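PDB 1VR0: probable 2-phosphosulfolactate phosphatase from Clostridium acetobutylicum, which probably hydrolyses (2R)-O-phospho-3-sulfolactate to (2R)-3-sulfolactate and phosphate, using magnesium as cofactor. Local coordinates for residues A[13-24]-A[151-162]; A[198-209]-A[225-233]. All blocks are in the same frame, centred on the assembly; numbering follows the deposited sequence.

Interaction 1 of 2, residues A[13-24]-A[151-162]; sequences MKIDLIISADDI and DVVIVNAGTYGE. With MG (magnesium ion), chain D; 3SL ((2R)-3-sulfolactic acid), chain E.
Strands 13-18 and 152-156 run parallel, their axes 4.4 Å apart and 17° from exact alignment, with Ile15, Asp16, Leu17 and Ile18 opposite Val152 to Val155. The ladder starts from a side chain: Asp151 OD1 takes the N-H of Lys14 at 3.0 Å, met from above the carboxylate plane. Five backbone bonds then alternate between the strands, from Val152 N on Lys14 O (2.8 Å) to Asn156 N on Ile18 O (2.9 Å). On the face carrying Ile15 and Leu17, Ile15 CG1 lies alongside Val152 CB, and Ile15 CG2 meets Ile154 CD1. On the other face, CG1 of Ile18 sits anti to the carbonyl carbon (chi1 -71°), which brings CD1 to 3.6 Å from Val153 CG2. Asn156 OD1, buried beside Leu17 CG, is hydrogen-bonded to Ser171 OG on helix 165-181, while a water joins Asn156 ND2 to Ile19 O. Past the strands, Ala21 N hydrogen-bonds Ala157 O at 3.0 Å, and Ser20 OG, which accepts from Asp22 N in an ST turn, donates to Asp23 OD2. The loop beyond strand 152-156 belongs to the active site: Gly158 O binds magnesium at 2.5 Å, together with two waters, Asp38 and Asp167, and Tyr160 lines the sulfolactate pocket.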
loop_
_atom_site.group_PDB
_atom_site.type_symbol
_atom_site.label_atom_id
_atom_site.label_comp_id
_atom_site.label_asym_id
_atom_site.label_seq_id
_atom_site.Cartn_x
_atom_site.Cartn_y
_atom_site.Cartn_z
HETATM N N MSE A 13 -10.051 -7.541 -18.023
HETATM C CA MSE A 13 -8.723 -7.491 -17.431
HETATM C C MSE A 13 -8.650 -6.776 -16.061
HETATM O O MSE A 13 -9.106 -5.644 -15.901
HETATM C CB MSE A 13 -7.786 -6.813 -18.427
HETATM C CG MSE A 13 -6.338 -6.803 -18.007
HETATM SE SE MSE A 13 -5.114 -5.982 -19.370
HETATM C CE MSE A 13 -5.218 -7.300 -20.822
ATOM N N LYS A 14 -8.062 -7.464 -15.089
ATOM C CA LYS A 14 -7.858 -6.953 -13.743
ATOM C C LYS A 14 -6.447 -6.354 -13.602
ATOM O O LYS A 14 -5.482 -6.929 -14.092
ATOM C CB LYS A 14 -8.002 -8.097 -12.722
ATOM C CG LYS A 14 -9.355 -8.890 -12.750
ATOM C CD LYS A 14 -9.428 -10.057 -11.681
ATOM C CE LYS A 14 -10.832 -10.674 -11.446
ATOM N NZ LYS A 14 -11.603 -11.064 -12.681
ATOM N N ILE A 15 -6.335 -5.211 -12.922
ATOM C CA ILE A 15 -5.056 -4.593 -12.636
ATOM C C ILE A 15 -4.908 -4.362 -11.139
ATOM O O ILE A 15 -5.769 -3.759 -10.510
ATOM C CB ILE A 15 -4.887 -3.277 -13.407
ATOM C CG1 ILE A 15 -5.038 -3.546 -14.911
ATOM C CG2 ILE A 15 -3.514 -2.670 -13.125
ATOM C CD1 ILE A 15 -4.917 -2.349 -15.795
ATOM N N ASP A 16 -3.816 -4.884 -10.577
ATOM C CA ASP A 16 -3.513 -4.764 -9.154
ATOM C C ASP A 16 -2.172 -4.071 -9.012
ATOM O O ASP A 16 -1.459 -3.883 -9.990
ATOM C CB ASP A 16 -3.440 -6.158 -8.509
ATOM C CG ASP A 16 -3.615 -6.135 -6.980
ATOM O OD1 ASP A 16 -3.896 -5.078 -6.348
ATOM O OD2 ASP A 16 -3.501 -7.233 -6.388
ATOM N N LEU A 17 -1.829 -3.740 -7.775
ATOM C CA LEU A 17 -0.566 -3.090 -7.465
ATOM C C LEU A 17 -0.028 -3.640 -6.139
ATOM O O LEU A 17 -0.784 -3.827 -5.186
ATOM C CB LEU A 17 -0.779 -1.593 -7.372
ATOM C CG LEU A 17 0.472 -0.775 -7.120
ATOM C CD1 LEU A 17 0.294 0.575 -7.809
ATOM C CD2 LEU A 17 0.765 -0.571 -5.636
ATOM N N ILE A 18 1.275 -3.908 -6.104
ATOM C CA ILE A 18 1.955 -4.319 -4.905
ATOM C C ILE A 18 2.916 -3.175 -4.557
ATOM O O ILE A 18 3.619 -2.662 -5.422
ATOM C CB ILE A 18 2.691 -5.588 -5.153
ATOM C CG1 ILE A 18 1.671 -6.721 -5.301
ATOM C CG2 ILE A 18 3.673 -5.844 -4.039
ATOM C CD1 ILE A 18 2.247 -8.060 -5.723
ATOM N N ILE A 19 2.948 -2.794 -3.291
ATOM C CA ILE A 19 3.579 -1.558 -2.887
ATOM C C ILE A 19 5.096 -1.644 -2.602
ATOM O O ILE A 19 5.723 -0.595 -2.447
ATOM C CB ILE A 19 2.887 -0.965 -1.651
ATOM C CG1 ILE A 19 2.964 -1.944 -0.462
ATOM C CG2 ILE A 19 1.439 -0.629 -1.974
ATOM C CD1 ILE A 19 2.892 -1.234 0.909
ATOM N N SER A 20 5.672 -2.849 -2.527
ATOM C CA SER A 20 7.097 -2.964 -2.258
ATOM C C SER A 20 7.585 -4.389 -2.439
ATOM O O SER A 20 6.806 -5.323 -2.332
ATOM C CB SER A 20 7.422 -2.513 -0.821
ATOM O OG SER A 20 7.659 -3.619 0.049
ATOM N N ALA A 21 8.890 -4.535 -2.656
ATOM C CA ALA A 21 9.541 -5.853 -2.742
ATOM C C ALA A 21 9.293 -6.758 -1.520
ATOM O O ALA A 21 9.251 -7.976 -1.661
ATOM C CB ALA A 21 11.047 -5.673 -2.974
ATOM N N ASP A 22 9.120 -6.159 -0.348
ATOM C CA ASP A 22 8.814 -6.902 0.880
ATOM C C ASP A 22 7.336 -7.185 1.074
ATOM O O ASP A 22 6.958 -7.797 2.067
ATOM C CB ASP A 22 9.339 -6.149 2.108
ATOM C CG ASP A 22 10.853 -6.192 2.217
ATOM O OD1 ASP A 22 11.468 -7.203 1.848
ATOM O OD2 ASP A 22 11.478 -5.228 2.675
ATOM N N ASP A 23 6.498 -6.754 0.133
ATOM C CA ASP A 23 5.060 -7.020 0.211
ATOM C C ASP A 23 4.538 -7.908 -0.920
ATOM O O ASP A 23 3.336 -8.067 -1.077
ATOM C CB ASP A 23 4.310 -5.709 0.290
ATOM C CG ASP A 23 4.549 -5.008 1.608
ATOM O OD1 ASP A 23 4.161 -5.617 2.650
ATOM O OD2 ASP A 23 5.164 -3.894 1.608
ATOM N N ILE A 24 5.431 -8.552 -1.662
ATOM C CA ILE A 24 5.006 -9.478 -2.685
ATOM C C ILE A 24 4.489 -10.767 -2.047
ATOM O O ILE A 24 5.117 -11.321 -1.166
ATOM C CB ILE A 24 6.148 -9.848 -3.582
ATOM C CG1 ILE A 24 6.599 -8.657 -4.378
ATOM C CG2 ILE A 24 5.751 -10.933 -4.543
ATOM C CD1 ILE A 24 7.882 -8.890 -5.069
ATOM N N ASP A 151 -4.482 -10.760 -16.845
ATOM C CA ASP A 151 -4.568 -9.896 -15.688
ATOM C C ASP A 151 -3.162 -9.409 -15.279
ATOM O O ASP A 151 -2.157 -10.064 -15.526
ATOM C CB ASP A 151 -5.205 -10.595 -14.492
ATOM C CG ASP A 151 -6.652 -11.033 -14.733
ATOM O OD1 ASP A 151 -7.447 -10.386 -15.480
ATOM O OD2 ASP A 151 -6.991 -12.067 -14.116
ATOM N N VAL A 152 -3.120 -8.254 -14.631
ATOM C CA VAL A 152 -1.894 -7.534 -14.415
ATOM C C VAL A 152 -1.673 -7.277 -12.947
ATOM O O VAL A 152 -2.605 -6.993 -12.226
ATOM C CB VAL A 152 -1.932 -6.193 -15.149
ATOM C CG1 VAL A 152 -0.683 -5.391 -14.895
ATOM C CG2 VAL A 152 -2.064 -6.450 -16.629
ATOM N N VAL A 153 -0.424 -7.377 -12.513
ATOM C CA VAL A 153 -0.046 -6.843 -11.228
ATOM C C VAL A 153 1.172 -5.955 -11.439
ATOM O O VAL A 153 2.139 -6.337 -12.072
ATOM C CB VAL A 153 0.178 -7.934 -10.154
ATOM C CG1 VAL A 153 1.219 -8.919 -10.578
ATOM C CG2 VAL A 153 0.613 -7.302 -8.856
ATOM N N ILE A 154 1.103 -4.739 -10.919
ATOM C CA ILE A 154 2.216 -3.798 -10.998
ATOM C C ILE A 154 2.982 -3.858 -9.705
ATOM O O ILE A 154 2.472 -3.523 -8.641
ATOM C CB ILE A 154 1.691 -2.417 -11.326
ATOM C CG1 ILE A 154 1.147 -2.469 -12.748
ATOM C CG2 ILE A 154 2.803 -1.397 -11.299
ATOM C CD1 ILE A 154 0.344 -1.284 -13.071
ATOM N N VAL A 155 4.204 -4.360 -9.798
ATOM C CA VAL A 155 5.011 -4.662 -8.617
ATOM C C VAL A 155 5.971 -3.503 -8.394
ATOM O O VAL A 155 6.956 -3.390 -9.096
ATOM C CB VAL A 155 5.790 -5.976 -8.796
ATOM C CG1 VAL A 155 6.562 -6.343 -7.530
ATOM C CG2 VAL A 155 4.862 -7.096 -9.193
ATOM N N ASN A 156 5.641 -2.617 -7.461
ATOM C CA ASN A 156 6.554 -1.552 -7.053
ATOM C C ASN A 156 7.707 -2.148 -6.258
ATOM O O ASN A 156 7.481 -2.950 -5.370
ATOM C CB ASN A 156 5.816 -0.537 -6.164
ATOM C CG ASN A 156 4.734 0.211 -6.914
ATOM O OD1 ASN A 156 4.172 -0.302 -7.869
ATOM N ND2 ASN A 156 4.472 1.431 -6.517
ATOM N N ALA A 157 8.940 -1.789 -6.576
ATOM C CA ALA A 157 10.071 -2.243 -5.758
ATOM C C ALA A 157 10.038 -1.511 -4.417
ATOM O O ALA A 157 10.371 -2.077 -3.383
ATOM C CB ALA A 157 11.371 -2.008 -6.456
ATOM N N GLY A 158 9.579 -0.256 -4.437
ATOM C CA GLY A 158 9.596 0.594 -3.249
ATOM C C GLY A 158 11.040 0.930 -2.925
ATOM O O GLY A 158 11.911 0.799 -3.795
ATOM N N THR A 159 11.297 1.375 -1.707
ATOM C CA THR A 159 12.659 1.548 -1.259
ATOM C C THR A 159 12.763 0.951 0.138
ATOM O O THR A 159 11.959 1.257 1.009
ATOM C CB THR A 159 13.115 3.046 -1.361
ATOM O OG1 THR A 159 14.271 3.281 -0.560
ATOM C CG2 THR A 159 12.063 3.994 -0.887
ATOM N N TYR A 160 13.747 0.083 0.319
ATOM C CA TYR A 160 13.960 -0.586 1.585
ATOM C C TYR A 160 12.686 -1.239 2.111
ATOM O O TYR A 160 12.367 -1.132 3.277
ATOM C CB TYR A 160 14.532 0.394 2.629
ATOM C CG TYR A 160 15.885 0.913 2.235
ATOM C CD1 TYR A 160 17.011 0.076 2.307
ATOM C CD2 TYR A 160 16.057 2.221 1.768
ATOM C CE1 TYR A 160 18.283 0.530 1.951
ATOM C CE2 TYR A 160 17.328 2.700 1.386
ATOM C CZ TYR A 160 18.446 1.847 1.478
ATOM O OH TYR A 160 19.732 2.277 1.100
ATOM N N GLY A 161 11.959 -1.910 1.239
ATOM C CA GLY A 161 10.726 -2.568 1.646
ATOM C C GLY A 161 9.565 -1.680 2.049
ATOM O O GLY A 161 8.719 -2.097 2.827
ATOM N N GLU A 162 9.513 -0.471 1.520
ATOM C CA GLU A 162 8.443 0.432 1.822
ATOM C C GLU A 162 7.851 1.081 0.584
ATOM O O GLU A 162 8.525 1.392 -0.390
ATOM C CB GLU A 162 8.921 1.540 2.756
ATOM C CG GLU A 162 9.890 1.036 3.821
ATOM C CD GLU A 162 9.504 1.400 5.244
ATOM O OE1 GLU A 162 9.261 2.612 5.547
ATOM O OE2 GLU A 162 9.491 0.455 6.078
HETATM MG MG MG D . 12.240 2.129 -5.914
HETATM O O11 3SL E . 18.998 3.781 -1.953
HETATM C C1 3SL E . 19.321 4.334 -3.023
HETATM O O12 3SL E . 19.647 5.541 -3.146
HETATM C C2 3SL E . 19.311 3.471 -4.228
HETATM O O2 3SL E . 18.161 2.634 -4.133
HETATM C C3 3SL E . 19.301 4.378 -5.443
HETATM S S 3SL E . 19.037 3.529 -6.846
HETATM O O3S 3SL E . 20.317 3.306 -7.541
HETATM O O1S 3SL E . 18.140 2.333 -6.690
HETATM O O2S 3SL E . 18.364 4.440 -7.780
HETATM O O HOH W 1 5.966 1.725 -3.813
HETATM O O HOH W 2 5.935 -1.813 3.285
HETATM O O HOH W 3 12.324 3.935 -7.698
HETATM O O HOH W 4 12.674 4.173 -4.583
#

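Interaction 2 of 2, residues A[198-209]-A[225-233]; sequences YKTNEDIKGFVK and DFEYCCKKD
Phe226 turns the rim of its ring to helix 205-208: Lys205 O lies in the ring plane at the edge, 3.7 Å from CZ, and Val208 CG1 reaches the edge at CE1, 3.9 Å away. Lys209, whose side chain crosses that of Phe226 at about a right angle, brings CE near CE2 and CZ, and Tyr214 of helix 212-219 adds an edge-to-face ring contact. The Tyr198 ring has Ile204 CG1 at its edge, in plane, and Lys232 NZ near that plane too, where the ammonium donates to Tyr198 OH at 3.1 Å. An extended chain carries Lys232 NZ this far, and a second bond, 2.7 Å to Glu202 O from above the carbonyl plane, fixes its end. The lysine thereby ties the segment after helix 223-229 to the type I turn Asn201-Ile204, which links helices 189-199 and 205-208. From that turn Asp203 OD2 reaches on to accept from Gly206 N in the next helix, an Asx motif beside Ile204, the N-cap residue. Cys230 points toward this helix start, its CB 3.9 Å from Lys205 CG. Beyond CG the Lys205 chain runs straight out to Glu227, forming a salt bridge of 3.4 Å between NZ and OE2, whereas Glu227 bends at chi2 (-106°) to present that oxygen.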
loop_
_atom_site.group_PDB
_atom_site.type_symbol
_atom_site.label_atom_id
_atom_site.label_comp_id
_atom_site.label_asym_id
_atom_site.label_seq_id
_atom_site.Cartn_x
_atom_site.Cartn_y
_atom_site.Cartn_z
ATOM N N TYR A 198 -1.326 9.925 -10.208
ATOM C CA TYR A 198 -0.740 10.295 -11.499
ATOM C C TYR A 198 -1.617 11.320 -12.218
ATOM O O TYR A 198 -1.150 12.386 -12.602
ATOM C CB TYR A 198 -0.514 9.090 -12.419
ATOM C CG TYR A 198 -0.251 9.569 -13.801
ATOM C CD1 TYR A 198 0.994 10.098 -14.123
ATOM C CD2 TYR A 198 -1.273 9.618 -14.772
ATOM C CE1 TYR A 198 1.247 10.628 -15.383
ATOM C CE2 TYR A 198 -1.019 10.140 -16.050
ATOM C CZ TYR A 198 0.251 10.633 -16.348
ATOM O OH TYR A 198 0.572 11.161 -17.586
ATOM N N LYS A 199 -2.882 10.979 -12.396
ATOM C CA LYS A 199 -3.829 11.787 -13.177
ATOM C C LYS A 199 -3.850 13.244 -12.650
ATOM O O LYS A 199 -3.976 14.176 -13.423
ATOM C CB LYS A 199 -5.177 11.055 -13.077
ATOM C CG LYS A 199 -6.406 11.515 -13.833
ATOM C CD LYS A 199 -7.725 10.945 -13.053
ATOM C CE LYS A 199 -8.752 10.119 -13.949
ATOM N NZ LYS A 199 -10.006 10.925 -14.246
ATOM N N THR A 200 -3.646 13.443 -11.349
ATOM C CA THR A 200 -3.620 14.786 -10.750
ATOM C C THR A 200 -2.225 15.425 -10.680
ATOM O O THR A 200 -2.046 16.456 -10.056
ATOM C CB THR A 200 -4.243 14.775 -9.308
ATOM O OG1 THR A 200 -3.684 13.703 -8.548
ATOM C CG2 THR A 200 -5.716 14.578 -9.350
ATOM N N ASN A 201 -1.247 14.818 -11.337
ATOM C CA ASN A 201 0.146 15.231 -11.281
ATOM C C ASN A 201 0.843 14.654 -12.510
ATOM O O ASN A 201 1.851 13.969 -12.396
ATOM C CB ASN A 201 0.772 14.632 -10.012
ATOM C CG ASN A 201 0.281 15.289 -8.724
ATOM O OD1 ASN A 201 0.773 16.326 -8.370
ATOM N ND2 ASN A 201 -0.643 14.655 -8.008
ATOM N N GLU A 202 0.285 14.900 -13.687
ATOM C CA GLU A 202 0.759 14.261 -14.923
ATOM C C GLU A 202 2.220 14.452 -15.254
ATOM O O GLU A 202 2.830 13.609 -15.903
ATOM C CB GLU A 202 -0.055 14.740 -16.117
ATOM C CG GLU A 202 -1.321 13.928 -16.248
ATOM C CD GLU A 202 -2.312 14.569 -17.171
ATOM O OE1 GLU A 202 -1.857 15.253 -18.131
ATOM O OE2 GLU A 202 -3.538 14.391 -16.931
ATOM N N ASP A 203 2.765 15.580 -14.838
ATOM C CA ASP A 203 4.163 15.913 -15.117
ATOM C C ASP A 203 5.080 15.002 -14.295
ATOM O O ASP A 203 6.251 14.944 -14.561
ATOM C CB ASP A 203 4.464 17.382 -14.773
ATOM C CG ASP A 203 4.383 17.655 -13.237
ATOM O OD1 ASP A 203 3.329 17.355 -12.603
ATOM O OD2 ASP A 203 5.386 18.139 -12.658
ATOM N N ILE A 204 4.559 14.343 -13.262
ATOM C CA ILE A 204 5.331 13.370 -12.471
ATOM C C ILE A 204 6.420 13.995 -11.586
ATOM O O ILE A 204 6.402 13.800 -10.379
ATOM C CB ILE A 204 5.909 12.243 -13.358
ATOM C CG1 ILE A 204 4.758 11.419 -13.930
ATOM C CG2 ILE A 204 6.826 11.322 -12.544
ATOM C CD1 ILE A 204 5.157 10.351 -14.976
ATOM N N LYS A 205 7.378 14.684 -12.208
ATOM C CA LYS A 205 8.484 15.389 -11.519
ATOM C C LYS A 205 8.068 16.032 -10.203
ATOM O O LYS A 205 8.694 15.817 -9.167
ATOM C CB LYS A 205 9.000 16.530 -12.394
ATOM C CG LYS A 205 10.303 16.330 -13.160
ATOM C CD LYS A 205 10.533 17.612 -13.996
ATOM C CE LYS A 205 11.922 17.689 -14.591
ATOM N NZ LYS A 205 12.096 19.036 -15.275
ATOM N N GLY A 206 7.020 16.845 -10.265
ATOM C CA GLY A 206 6.620 17.649 -9.119
ATOM C C GLY A 206 6.303 16.818 -7.893
ATOM O O GLY A 206 6.740 17.114 -6.802
ATOM N N PHE A 207 5.553 15.748 -8.083
ATOM C CA PHE A 207 5.029 15.007 -6.973
ATOM C C PHE A 207 6.061 14.046 -6.397
ATOM O O PHE A 207 6.046 13.722 -5.222
ATOM C CB PHE A 207 3.763 14.281 -7.432
ATOM C CG PHE A 207 2.985 13.718 -6.327
ATOM C CD1 PHE A 207 2.032 14.479 -5.695
ATOM C CD2 PHE A 207 3.239 12.429 -5.873
ATOM C CE1 PHE A 207 1.323 13.953 -4.617
ATOM C CE2 PHE A 207 2.524 11.891 -4.790
ATOM C CZ PHE A 207 1.570 12.641 -4.182
ATOM N N VAL A 208 6.980 13.590 -7.227
ATOM C CA VAL A 208 8.031 12.718 -6.748
ATOM C C VAL A 208 8.884 13.422 -5.680
ATOM O O VAL A 208 9.422 12.784 -4.773
ATOM C CB VAL A 208 8.930 12.253 -7.906
ATOM C CG1 VAL A 208 10.148 11.457 -7.372
ATOM C CG2 VAL A 208 8.142 11.406 -8.889
ATOM N N LYS A 209 8.998 14.746 -5.779
ATOM C CA LYS A 209 9.769 15.496 -4.780
ATOM C C LYS A 209 9.265 15.318 -3.331
ATOM O O LYS A 209 9.988 15.620 -2.408
ATOM C CB LYS A 209 9.867 16.961 -5.161
ATOM C CG LYS A 209 10.647 17.117 -6.423
ATOM C CD LYS A 209 10.761 18.540 -6.838
ATOM C CE LYS A 209 11.353 18.659 -8.213
ATOM N NZ LYS A 209 11.279 20.047 -8.644
ATOM N N ASP A 225 20.162 12.319 -13.141
ATOM C CA ASP A 225 19.466 11.032 -13.262
ATOM C C ASP A 225 17.977 11.218 -12.998
ATOM O O ASP A 225 17.147 10.645 -13.697
ATOM C CB ASP A 225 20.015 9.980 -12.288
ATOM C CG ASP A 225 21.385 9.428 -12.677
ATOM O OD1 ASP A 225 21.863 9.515 -13.860
ATOM O OD2 ASP A 225 21.998 8.855 -11.763
ATOM N N PHE A 226 17.649 12.027 -11.985
ATOM C CA PHE A 226 16.252 12.313 -11.630
ATOM C C PHE A 226 15.470 12.924 -12.821
ATOM O O PHE A 226 14.367 12.492 -13.139
ATOM C CB PHE A 226 16.177 13.241 -10.394
ATOM C CG PHE A 226 14.827 13.861 -10.189
ATOM C CD1 PHE A 226 13.776 13.111 -9.744
ATOM C CD2 PHE A 226 14.601 15.206 -10.487
ATOM C CE1 PHE A 226 12.508 13.667 -9.593
ATOM C CE2 PHE A 226 13.323 15.782 -10.332
ATOM C CZ PHE A 226 12.277 15.001 -9.886
ATOM N N GLU A 227 16.048 13.928 -13.474
ATOM C CA GLU A 227 15.344 14.575 -14.573
ATOM C C GLU A 227 15.183 13.618 -15.745
ATOM O O GLU A 227 14.169 13.656 -16.452
ATOM C CB GLU A 227 16.097 15.797 -15.090
ATOM C CG GLU A 227 16.630 16.722 -14.024
ATOM C CD GLU A 227 15.850 17.993 -13.902
ATOM O OE1 GLU A 227 16.424 19.021 -14.310
ATOM O OE2 GLU A 227 14.689 17.955 -13.396
ATOM N N TYR A 228 16.202 12.796 -15.972
ATOM C CA TYR A 228 16.194 11.852 -17.063
ATOM C C TYR A 228 15.107 10.785 -16.842
ATOM O O TYR A 228 14.305 10.516 -17.732
ATOM C CB TYR A 228 17.591 11.217 -17.216
ATOM C CG TYR A 228 17.608 10.085 -18.187
ATOM C CD1 TYR A 228 17.713 10.325 -19.551
ATOM C CD2 TYR A 228 17.447 8.775 -17.765
ATOM C CE1 TYR A 228 17.695 9.283 -20.474
ATOM C CE2 TYR A 228 17.422 7.722 -18.679
ATOM C CZ TYR A 228 17.558 7.989 -20.029
ATOM O OH TYR A 228 17.559 6.975 -20.951
ATOM N N CYS A 229 15.078 10.201 -15.649
ATOM C CA CYS A 229 14.099 9.157 -15.319
ATOM C C CYS A 229 12.642 9.617 -15.296
ATOM O O CYS A 229 11.733 8.785 -15.301
ATOM C CB CYS A 229 14.438 8.513 -13.979
ATOM S SG CYS A 229 16.037 7.658 -13.997
ATOM N N CYS A 230 12.425 10.920 -15.274
ATOM C CA CYS A 230 11.083 11.458 -15.388
ATOM C C CYS A 230 10.630 11.717 -16.821
ATOM O O CYS A 230 9.518 12.166 -17.028
ATOM C CB CYS A 230 11.009 12.754 -14.606
ATOM S SG CYS A 230 11.100 12.474 -12.847
ATOM N N LYS A 231 11.490 11.473 -17.810
ATOM C CA LYS A 231 11.113 11.672 -19.206
ATOM C C LYS A 231 10.181 10.556 -19.696
ATOM O O LYS A 231 10.458 9.366 -19.554
ATOM C CB LYS A 231 12.364 11.806 -20.087
ATOM C CG LYS A 231 13.293 12.924 -19.600
ATOM C CD LYS A 231 13.743 13.917 -20.658
ATOM C CE LYS A 231 13.734 15.381 -20.055
ATOM N NZ LYS A 231 13.842 16.512 -21.060
ATOM N N LYS A 232 9.056 10.962 -20.256
ATOM C CA LYS A 232 8.025 10.033 -20.737
ATOM C C LYS A 232 8.352 9.444 -22.096
ATOM O O LYS A 232 8.802 10.152 -22.972
ATOM C CB LYS A 232 6.652 10.750 -20.852
ATOM C CG LYS A 232 5.990 11.112 -19.514
ATOM C CD LYS A 232 4.712 11.913 -19.713
ATOM C CE LYS A 232 3.887 11.923 -18.464
ATOM N NZ LYS A 232 2.850 12.974 -18.565
ATOM N N ASP A 233 8.127 8.145 -22.269
ATOM C CA ASP A 233 7.961 7.574 -23.616
ATOM C C ASP A 233 9.114 7.852 -24.547
ATOM O O ASP A 233 8.908 8.142 -25.723
ATOM C CB ASP A 233 6.665 8.117 -24.234
ATOM C CG ASP A 233 6.292 7.442 -25.555
ATOM O OD1 ASP A 233 6.435 6.196 -25.732
ATOM O OD2 ASP A 233 5.831 8.184 -26.449
#

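How the interactions relate
Interaction 1 and interaction 2 do not touch: their centres lie 19 Å apart and their nearest atoms about 10 Å. Helix 165-181 touches both contacts, receiving Leu17, Ile154 and Asn156 of interaction 1 and Tyr198, Phe207 and Lys232 from the segments of interaction 2; it also supplies Asp167 to the magnesium. Interaction 1 reaches the active site directly, through the metal and the ligand pocket. Interaction 2 stands farther back, with the side chain of Phe226 about 9 Å from the sulfolactate and that of Val208 about 10 Å from the magnesium. Asp225, in the segment 225-233, however, forms a salt bridge with Arg41, which hydrogen-bonds the ligand. Segments of both contacts also meet the second subunit.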